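Local coordinates for protein glycoside transferase (PDB 6R2M) that probably acts outside the cell as a glycoside hydrolase on exopolysaccharide, although a transferase activity is also possible, at residues K13-T18 with E62-K67; T68-V73 with F117-Y122. One frame throughout, in Å; residues are numbered along the deposited sequence.

Overall arrangement
Contacts 1 and 2 lie on the same side of the chain's centre, with their own centres about 10 Å apart. They come in series: K13-T18 with E62-K67 closes before T68-V73 with F117-Y122 opens. Helix 66-79 serves both. Contact 1 fixes the loop ahead of helix 21-29 onto the turn between helices 50-62 and 66-79. Contact 2 packs the first turns of helix 66-79 against the turn between helices 100-116 and 120-136. F117 joins the two, with its CD1 3.5 Å from CB of S66. The N-terminal segment is thus tied to the turns that join successive helices in this largely helical, monomeric protein.

Contact 1. Residues K13-T18 with E62-K67; sequences KETTPT and EVNDSK
T15 and N64 meet through the T15 hydroxyl. OG1 of T15 donates to the backbone O of N64 at 2.6 Å, reaching that oxygen from above the carbonyl plane. The same OG1 accepts the backbone N-H of S66 at 2.9 Å, in a fairly straight bond of 161°. OG1 sits between the backbone N and carbonyl carbon of T15 (chi1 59°), which turns it toward N64 and S66. N64 answers with its amide: ND2 donates to O of T16 at 3.0 Å, again from above the carbonyl plane. OG of S66 donates to O of K13 at 2.9 Å. At the far end the backbone N of T18 bonds to O of V63 at 2.9 Å. CA of P17 also approaches O of V63, at 3.1 Å, as a CA-H...O contact. The P17 ring lies obliquely across D65, with CG 3.7 Å from CG of D65. The two segments run roughly antiparallel without forming strands.

A water bridges T15 and the start of helix 66-79. It donates to O of T15 and OD1 of D65 and accepts N-H of K67. D65 is the N-cap of that helix, and its OD2 is hydrogen-bonded to OG1 of T68 and NE2 of Q23. N64, with positive phi, is the C-prime residue of a Schellman motif ending helix 50-62. This turn presents the carbonyls of V63 and N64 to the loop. E14 runs beside the K67 chain, whose amine pairs with E71.

The chemistry is mainly polar. Backbone groups at a helix-helix turn are bonded to the incoming loop. The T15 hydroxyl is held as donor and acceptor at once, which should restrict its rotation.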
ATOM      1  N   LYS A  13     -14.866  18.213 -12.851  1.00 16.91           N
ATOM      2  CA  LYS A  13     -14.883  19.624 -12.487  1.00 15.78           C
ATOM      3  C   LYS A  13     -13.665  19.926 -11.618  1.00 19.42           C
ATOM      4  O   LYS A  13     -13.297  19.133 -10.750  1.00 15.24           O
ATOM      5  CB  LYS A  13     -16.183  19.962 -11.750  1.00 17.44           C
ATOM      6  CG  LYS A  13     -16.389  21.447 -11.425  1.00 24.49           C
ATOM      7  CD  LYS A  13     -15.771  22.347 -12.487  1.00 27.70           C
ATOM      8  CE  LYS A  13     -16.481  23.687 -12.622  1.00 37.36           C
ATOM      9  NZ  LYS A  13     -17.922  23.559 -12.968  1.00 35.96           N
ATOM     10  N   GLU A  14     -13.002  21.050 -11.891  1.00 15.66           N
ATOM     11  CA  GLU A  14     -11.797  21.391 -11.145  1.00 16.62           C
ATOM     12  C   GLU A  14     -12.155  21.751  -9.710  1.00 17.06           C
ATOM     13  O   GLU A  14     -13.056  22.560  -9.464  1.00 20.31           O
ATOM     14  CB  GLU A  14     -11.054  22.548 -11.818  1.00 19.51           C
ATOM     15  CG  GLU A  14      -9.708  22.880 -11.167  1.00 25.68           C
ATOM     16  CD  GLU A  14      -8.734  23.558 -12.120  1.00 29.28           C
ATOM     17  OE1 GLU A  14      -8.851  23.360 -13.349  1.00 36.40           O
ATOM     18  OE2 GLU A  14      -7.833  24.272 -11.635  1.00 36.22           O
ATOM     19  N   THR A  15     -11.453  21.141  -8.762  1.00 15.20           N
ATOM     20  CA  THR A  15     -11.695  21.329  -7.341  1.00 12.58           C
ATOM     21  C   THR A  15     -10.574  22.157  -6.723  1.00 15.33           C
ATOM     22  O   THR A  15      -9.472  22.241  -7.268  1.00 17.34           O
ATOM     23  CB  THR A  15     -11.783  19.978  -6.621  1.00 13.11           C
ATOM     24  OG1 THR A  15     -10.552  19.266  -6.813  1.00 13.91           O
ATOM     25  CG2 THR A  15     -12.938  19.147  -7.157  1.00 13.40           C
ATOM     26  N   THR A  16     -10.849  22.734  -5.547  1.00 12.75           N
ATOM     27  CA  THR A  16      -9.839  23.486  -4.802  1.00 13.04           C
ATOM     28  C   THR A  16      -9.127  22.575  -3.809  1.00 12.50           C
ATOM     29  O   THR A  16      -9.742  22.165  -2.813  1.00 11.38           O
ATOM     30  CB  THR A  16     -10.475  24.653  -4.067  1.00 17.37           C
ATOM     31  OG1 THR A  16     -11.091  25.532  -5.012  1.00 17.09           O
ATOM     32  CG2 THR A  16      -9.422  25.432  -3.281  1.00 15.53           C
ATOM     33  N   PRO A  17      -7.845  22.261  -4.002  1.00 11.20           N
ATOM     34  CA  PRO A  17      -7.156  21.370  -3.067  1.00 10.69           C
ATOM     35  C   PRO A  17      -7.023  21.990  -1.682  1.00 12.32           C
ATOM     36  O   PRO A  17      -7.067  23.214  -1.509  1.00 11.87           O
ATOM     37  CB  PRO A  17      -5.780  21.168  -3.708  1.00 11.75           C
ATOM     38  CG  PRO A  17      -5.959  21.559  -5.143  1.00 15.18           C
ATOM     39  CD  PRO A  17      -6.998  22.632  -5.146  1.00 13.02           C
ATOM     40  N   THR A  18      -6.883  21.110  -0.682  1.00  8.91           N
ATOM     41  CA  THR A  18      -6.592  21.583   0.670  1.00 12.68           C
ATOM     42  C   THR A  18      -5.170  22.096   0.787  1.00 12.59           C
ATOM     43  O   THR A  18      -4.869  22.872   1.698  1.00 11.70           O
ATOM     44  CB  THR A  18      -6.795  20.485   1.707  1.00 16.13           C
ATOM     45  OG1 THR A  18      -5.877  19.418   1.456  1.00 13.15           O
ATOM     46  CG2 THR A  18      -8.209  19.965   1.691  1.00 14.93           C
ATOM     47  N   GLU A  62      -7.336  12.555  -1.234  1.00  9.54           N
ATOM     48  CA  GLU A  62      -7.405  13.037   0.139  1.00 11.95           C
ATOM     49  C   GLU A  62      -7.326  14.561   0.201  1.00 10.29           C
ATOM     50  O   GLU A  62      -8.009  15.187   1.021  1.00 13.00           O
ATOM     51  CB  GLU A  62      -6.288  12.399   0.978  1.00 12.04           C
ATOM     52  CG  GLU A  62      -6.288  12.797   2.442  1.00 23.28           C
ATOM     53  CD  GLU A  62      -7.560  12.394   3.177  1.00 27.08           C
ATOM     54  OE1 GLU A  62      -8.189  11.374   2.807  1.00 24.19           O
ATOM     55  OE2 GLU A  62      -7.925  13.113   4.136  1.00 28.80           O
ATOM     56  N   VAL A  63      -6.523  15.180  -0.667  1.00  8.27           N
ATOM     57  CA  VAL A  63      -6.363  16.636  -0.648  1.00  9.29           C
ATOM     58  C   VAL A  63      -7.262  17.331  -1.672  1.00  7.61           C
ATOM     59  O   VAL A  63      -7.101  18.530  -1.916  1.00  8.55           O
ATOM     60  CB  VAL A  63      -4.890  17.064  -0.826  1.00  8.99           C
ATOM     61  CG1 VAL A  63      -4.033  16.493   0.299  1.00 10.44           C
ATOM     62  CG2 VAL A  63      -4.319  16.660  -2.197  1.00  6.58           C
ATOM     63  N   ASN A  64      -8.214  16.611  -2.264  1.00  8.57           N
ATOM     64  CA  ASN A  64      -9.262  17.219  -3.093  1.00  8.12           C
ATOM     65  C   ASN A  64      -8.690  17.899  -4.328  1.00  7.88           C
ATOM     66  O   ASN A  64      -9.059  19.023  -4.659  1.00  8.96           O
ATOM     67  CB  ASN A  64     -10.112  18.214  -2.286  1.00  7.28           C
ATOM     68  CG  ASN A  64     -11.375  18.632  -3.029  1.00  8.66           C
ATOM     69  OD1 ASN A  64     -12.038  17.799  -3.643  1.00 10.66           O
ATOM     70  ND2 ASN A  64     -11.684  19.926  -3.009  1.00  8.87           N
ATOM     71  N   ASP A  65      -7.765  17.232  -5.018  1.00  6.41           N
ATOM     72  CA  ASP A  65      -7.106  17.820  -6.188  1.00  7.93           C
ATOM     73  C   ASP A  65      -7.496  17.049  -7.450  1.00  7.80           C
ATOM     74  O   ASP A  65      -6.779  16.165  -7.920  1.00  8.17           O
ATOM     75  CB  ASP A  65      -5.589  17.854  -5.984  1.00  7.70           C
ATOM     76  CG  ASP A  65      -4.864  18.598  -7.101  1.00 11.88           C
ATOM     77  OD1 ASP A  65      -5.513  19.010  -8.087  1.00 11.32           O
ATOM     78  OD2 ASP A  65      -3.631  18.764  -6.992  1.00 11.27           O
ATOM     79  N   SER A  66      -8.640  17.423  -8.031  1.00  8.49           N
ATOM     80  CA  SER A  66      -9.126  16.660  -9.177  1.00  6.28           C
ATOM     81  C   SER A  66      -8.249  16.841 -10.406  1.00  9.08           C
ATOM     82  O   SER A  66      -8.099  15.902 -11.202  1.00 10.09           O
ATOM     83  CB  SER A  66     -10.567  17.053  -9.484  1.00 10.46           C
ATOM     84  OG  SER A  66     -10.557  18.316 -10.116  1.00  9.56           O
ATOM     85  N   LYS A  67      -7.683  18.030 -10.588  1.00  7.62           N
ATOM     86  CA  LYS A  67      -6.867  18.270 -11.773  1.00  8.56           C
ATOM     87  C   LYS A  67      -5.619  17.396 -11.780  1.00 10.17           C
ATOM     88  O   LYS A  67      -5.315  16.733 -12.784  1.00  9.56           O
ATOM     89  CB  LYS A  67      -6.478  19.741 -11.864  1.00 10.67           C
ATOM     90  CG  LYS A  67      -5.432  20.039 -12.911  1.00 14.18           C
ATOM     91  CD  LYS A  67      -5.187  21.539 -12.992  1.00 17.65           C
ATOM     92  CE  LYS A  67      -4.026  21.866 -13.918  1.00 23.19           C
ATOM     93  NZ  LYS A  67      -2.738  21.345 -13.379  1.00 33.12           N
TER
HETATM   94  O   HOH W   1      -7.931  20.566  -8.758  1.00 11.66           O

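Contact 2. Residues T68-V73 with F117-Y122; sequences TFQEQV and FSFPSY
With chi1 at -173°, F69 sends its ring from helix 66-79 toward Y122. Y122 sets CG anti to its carbonyl carbon, and the two side chains pass each other, running in opposite directions. The edge of F69 points at one face of Y122, an edge-to-face pair with centroids 5.1 Å apart and planes at 63°. CE1 of F69 stands 3.6 Å from CE2 of Y122, offset toward the rim of that face. F119 covers the opposite face, with its CD2 over the centre of the ring. Each face of Y122 thus meets a phenylalanine edge.

The Y122 hydroxyl is gripped too. OH donates to OE1 of Q70 at 2.7 Å, with the donor tilted slightly from the carbonyl plane. The Q70 amide and the Y122 ring are nearly coplanar, 4° apart, with OE1 at the edge of the ring. NE2 of Q70 makes a weak hydrogen bond to S74. One turn on, CG2 of V73 rests 3.9 Å from CE1 of Y122. F117 completes the aromatic cluster, its CE2 lying 3.7 Å from CB of F69.

S118, with positive phi, is the C-prime residue of a Schellman motif that ends helix 100-116. The turn that follows leads into helix 120-136, which carries Y122. F69 also touches M57 and V61 of helix 50-62. A113 of helix 100-116 meets both F69 and Y122, so the cluster fills the junction of four helices.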
ATOM      1  N   THR A  68      -4.883  17.369 -10.667  1.00  8.26           N
ATOM      2  CA  THR A  68      -3.696  16.517 -10.632  1.00  7.66           C
ATOM      3  C   THR A  68      -4.083  15.038 -10.644  1.00  8.70           C
ATOM      4  O   THR A  68      -3.382  14.228 -11.252  1.00  8.61           O
ATOM      5  CB  THR A  68      -2.815  16.864  -9.422  1.00  7.84           C
ATOM      6  OG1 THR A  68      -2.625  18.287  -9.368  1.00 10.80           O
ATOM      7  CG2 THR A  68      -1.418  16.193  -9.542  1.00  7.64           C
ATOM      8  N   PHE A  69      -5.214  14.678 -10.033  1.00  7.88           N
ATOM      9  CA  PHE A  69      -5.672  13.293 -10.080  1.00  6.82           C
ATOM     10  C   PHE A  69      -5.892  12.841 -11.524  1.00  8.57           C
ATOM     11  O   PHE A  69      -5.458  11.753 -11.917  1.00  6.63           O
ATOM     12  CB  PHE A  69      -6.955  13.123  -9.250  1.00  6.24           C
ATOM     13  CG  PHE A  69      -7.387  11.692  -9.118  1.00  4.91           C
ATOM     14  CD1 PHE A  69      -8.214  11.126 -10.073  1.00  6.45           C
ATOM     15  CD2 PHE A  69      -6.915  10.890  -8.078  1.00  6.80           C
ATOM     16  CE1 PHE A  69      -8.598   9.797  -9.983  1.00  5.05           C
ATOM     17  CE2 PHE A  69      -7.284   9.548  -7.987  1.00  5.96           C
ATOM     18  CZ  PHE A  69      -8.127   8.999  -8.942  1.00  7.16           C
ATOM     19  N   GLN A  70      -6.594  13.650 -12.321  1.00  7.26           N
ATOM     20  CA  GLN A  70      -6.841  13.271 -13.713  1.00  9.10           C
ATOM     21  C   GLN A  70      -5.544  13.217 -14.512  1.00  9.83           C
ATOM     22  O   GLN A  70      -5.402  12.362 -15.396  1.00 10.08           O
ATOM     23  CB  GLN A  70      -7.846  14.237 -14.350  1.00 10.21           C
ATOM     24  CG  GLN A  70      -8.073  14.036 -15.858  1.00  9.89           C
ATOM     25  CD  GLN A  70      -8.536  12.640 -16.218  1.00 17.86           C
ATOM     26  OE1 GLN A  70      -9.347  12.048 -15.523  1.00 15.52           O
ATOM     27  NE2 GLN A  70      -8.016  12.106 -17.320  1.00 17.99           N
ATOM     28  N   GLU A  71      -4.581  14.093 -14.206  1.00  7.85           N
ATOM     29  CA  GLU A  71      -3.292  14.013 -14.889  1.00  8.73           C
ATOM     30  C   GLU A  71      -2.635  12.671 -14.623  1.00  8.91           C
ATOM     31  O   GLU A  71      -2.054  12.064 -15.534  1.00  8.72           O
ATOM     32  CB  GLU A  71      -2.372  15.153 -14.447  1.00  9.50           C
ATOM     33  CG  GLU A  71      -2.733  16.471 -15.111  1.00 11.39           C
ATOM     34  CD  GLU A  71      -2.130  17.654 -14.411  1.00 19.96           C
ATOM     35  OE1 GLU A  71      -1.437  17.453 -13.395  1.00 16.86           O
ATOM     36  OE2 GLU A  71      -2.367  18.791 -14.875  1.00 19.35           O
ATOM     37  N   GLN A  72      -2.758  12.173 -13.388  1.00  9.19           N
ATOM     38  CA  GLN A  72      -2.228  10.858 -13.056  1.00  8.03           C
ATOM     39  C   GLN A  72      -3.001   9.748 -13.756  1.00  7.61           C
ATOM     40  O   GLN A  72      -2.394   8.782 -14.219  1.00  9.14           O
ATOM     41  CB  GLN A  72      -2.242  10.652 -11.541  1.00  8.90           C
ATOM     42  CG  GLN A  72      -1.301  11.630 -10.833  1.00  8.63           C
ATOM     43  CD  GLN A  72       0.105  11.575 -11.412  1.00  7.93           C
ATOM     44  OE1 GLN A  72       0.739  10.526 -11.418  1.00 10.06           O
ATOM     45  NE2 GLN A  72       0.603  12.715 -11.887  1.00  9.75           N
ATOM     46  N   VAL A  73      -4.334   9.860 -13.835  1.00  6.78           N
ATOM     47  CA  VAL A  73      -5.109   8.834 -14.545  1.00  7.69           C
ATOM     48  C   VAL A  73      -4.650   8.747 -15.996  1.00  7.55           C
ATOM     49  O   VAL A  73      -4.555   7.651 -16.564  1.00  8.96           O
ATOM     50  CB  VAL A  73      -6.625   9.106 -14.450  1.00  8.82           C
ATOM     51  CG1 VAL A  73      -7.417   8.119 -15.313  1.00 10.20           C
ATOM     52  CG2 VAL A  73      -7.091   9.005 -13.023  1.00  7.89           C
ATOM     53  N   PHE A 117     -14.948  13.527  -6.612  1.00  7.76           N
ATOM     54  CA  PHE A 117     -14.904  14.431  -7.753  1.00  8.61           C
ATOM     55  C   PHE A 117     -16.143  14.344  -8.638  1.00  9.90           C
ATOM     56  O   PHE A 117     -16.132  14.904  -9.739  1.00 12.49           O
ATOM     57  CB  PHE A 117     -13.655  14.150  -8.588  1.00  8.92           C
ATOM     58  CG  PHE A 117     -12.373  14.272  -7.815  1.00  7.31           C
ATOM     59  CD1 PHE A 117     -12.200  15.295  -6.881  1.00  7.39           C
ATOM     60  CD2 PHE A 117     -11.335  13.378  -8.029  1.00  9.05           C
ATOM     61  CE1 PHE A 117     -11.016  15.420  -6.175  1.00  9.55           C
ATOM     62  CE2 PHE A 117     -10.153  13.492  -7.332  1.00  6.24           C
ATOM     63  CZ  PHE A 117      -9.993  14.512  -6.392  1.00  7.79           C
ATOM     64  N   SER A 118     -17.188  13.642  -8.195  1.00  8.94           N
ATOM     65  CA  SER A 118     -18.456  13.512  -8.928  1.00 11.96           C
ATOM     66  C   SER A 118     -18.217  13.153 -10.397  1.00 10.16           C
ATOM     67  O   SER A 118     -18.634  13.855 -11.322  1.00 13.57           O
ATOM     68  CB  SER A 118     -19.278  14.795  -8.801  1.00 13.18           C
ATOM     69  OG  SER A 118     -19.659  15.004  -7.449  1.00 17.24           O
ATOM     70  N   PHE A 119     -17.542  12.024 -10.594  1.00 12.12           N
ATOM     71  CA  PHE A 119     -17.058  11.626 -11.914  1.00 10.08           C
ATOM     72  C   PHE A 119     -17.266  10.126 -12.061  1.00 10.10           C
ATOM     73  O   PHE A 119     -16.368   9.323 -11.771  1.00  9.77           O
ATOM     74  CB  PHE A 119     -15.589  12.016 -12.096  1.00  9.06           C
ATOM     75  CG  PHE A 119     -15.171  12.175 -13.531  1.00  9.38           C
ATOM     76  CD1 PHE A 119     -15.720  13.164 -14.319  1.00 11.26           C
ATOM     77  CD2 PHE A 119     -14.195  11.359 -14.073  1.00 12.18           C
ATOM     78  CE1 PHE A 119     -15.318  13.328 -15.628  1.00 16.33           C
ATOM     79  CE2 PHE A 119     -13.785  11.520 -15.388  1.00 13.57           C
ATOM     80  CZ  PHE A 119     -14.355  12.500 -16.168  1.00 18.43           C
ATOM     81  N   PRO A 120     -18.451   9.709 -12.515  1.00  7.58           N
ATOM     82  CA  PRO A 120     -18.764   8.270 -12.535  1.00  9.35           C
ATOM     83  C   PRO A 120     -17.817   7.438 -13.375  1.00 10.77           C
ATOM     84  O   PRO A 120     -17.661   6.239 -13.104  1.00 11.42           O
ATOM     85  CB  PRO A 120     -20.191   8.233 -13.105  1.00 14.29           C
ATOM     86  CG  PRO A 120     -20.776   9.553 -12.734  1.00 12.46           C
ATOM     87  CD  PRO A 120     -19.628  10.540 -12.833  1.00 10.07           C
ATOM     88  N   SER A 121     -17.175   8.007 -14.393  1.00 10.00           N
ATOM     89  CA  SER A 121     -16.338   7.152 -15.231  1.00 10.76           C
ATOM     90  C   SER A 121     -15.133   6.592 -14.476  1.00  9.54           C
ATOM     91  O   SER A 121     -14.624   5.532 -14.856  1.00 10.30           O
ATOM     92  CB  SER A 121     -15.899   7.885 -16.503  1.00 17.76           C
ATOM     93  OG  SER A 121     -15.105   9.015 -16.222  1.00 19.15           O
ATOM     94  N   TYR A 122     -14.682   7.238 -13.395  1.00  9.16           N
ATOM     95  CA  TYR A 122     -13.643   6.612 -12.576  1.00  7.54           C
ATOM     96  C   TYR A 122     -14.152   5.312 -11.956  1.00  7.33           C
ATOM     97  O   TYR A 122     -13.412   4.332 -11.827  1.00  7.60           O
ATOM     98  CB  TYR A 122     -13.178   7.563 -11.463  1.00  5.06           C
ATOM     99  CG  TYR A 122     -12.377   8.770 -11.907  1.00  6.05           C
ATOM    100  CD1 TYR A 122     -11.648   8.775 -13.093  1.00 10.67           C
ATOM    101  CD2 TYR A 122     -12.342   9.907 -11.113  1.00  8.25           C
ATOM    102  CE1 TYR A 122     -10.908   9.898 -13.472  1.00  8.10           C
ATOM    103  CE2 TYR A 122     -11.616  11.013 -11.475  1.00  6.83           C
ATOM    104  CZ  TYR A 122     -10.900  11.008 -12.647  1.00  9.29           C
ATOM    105  OH  TYR A 122     -10.197  12.135 -12.992  1.00  8.98           O
TER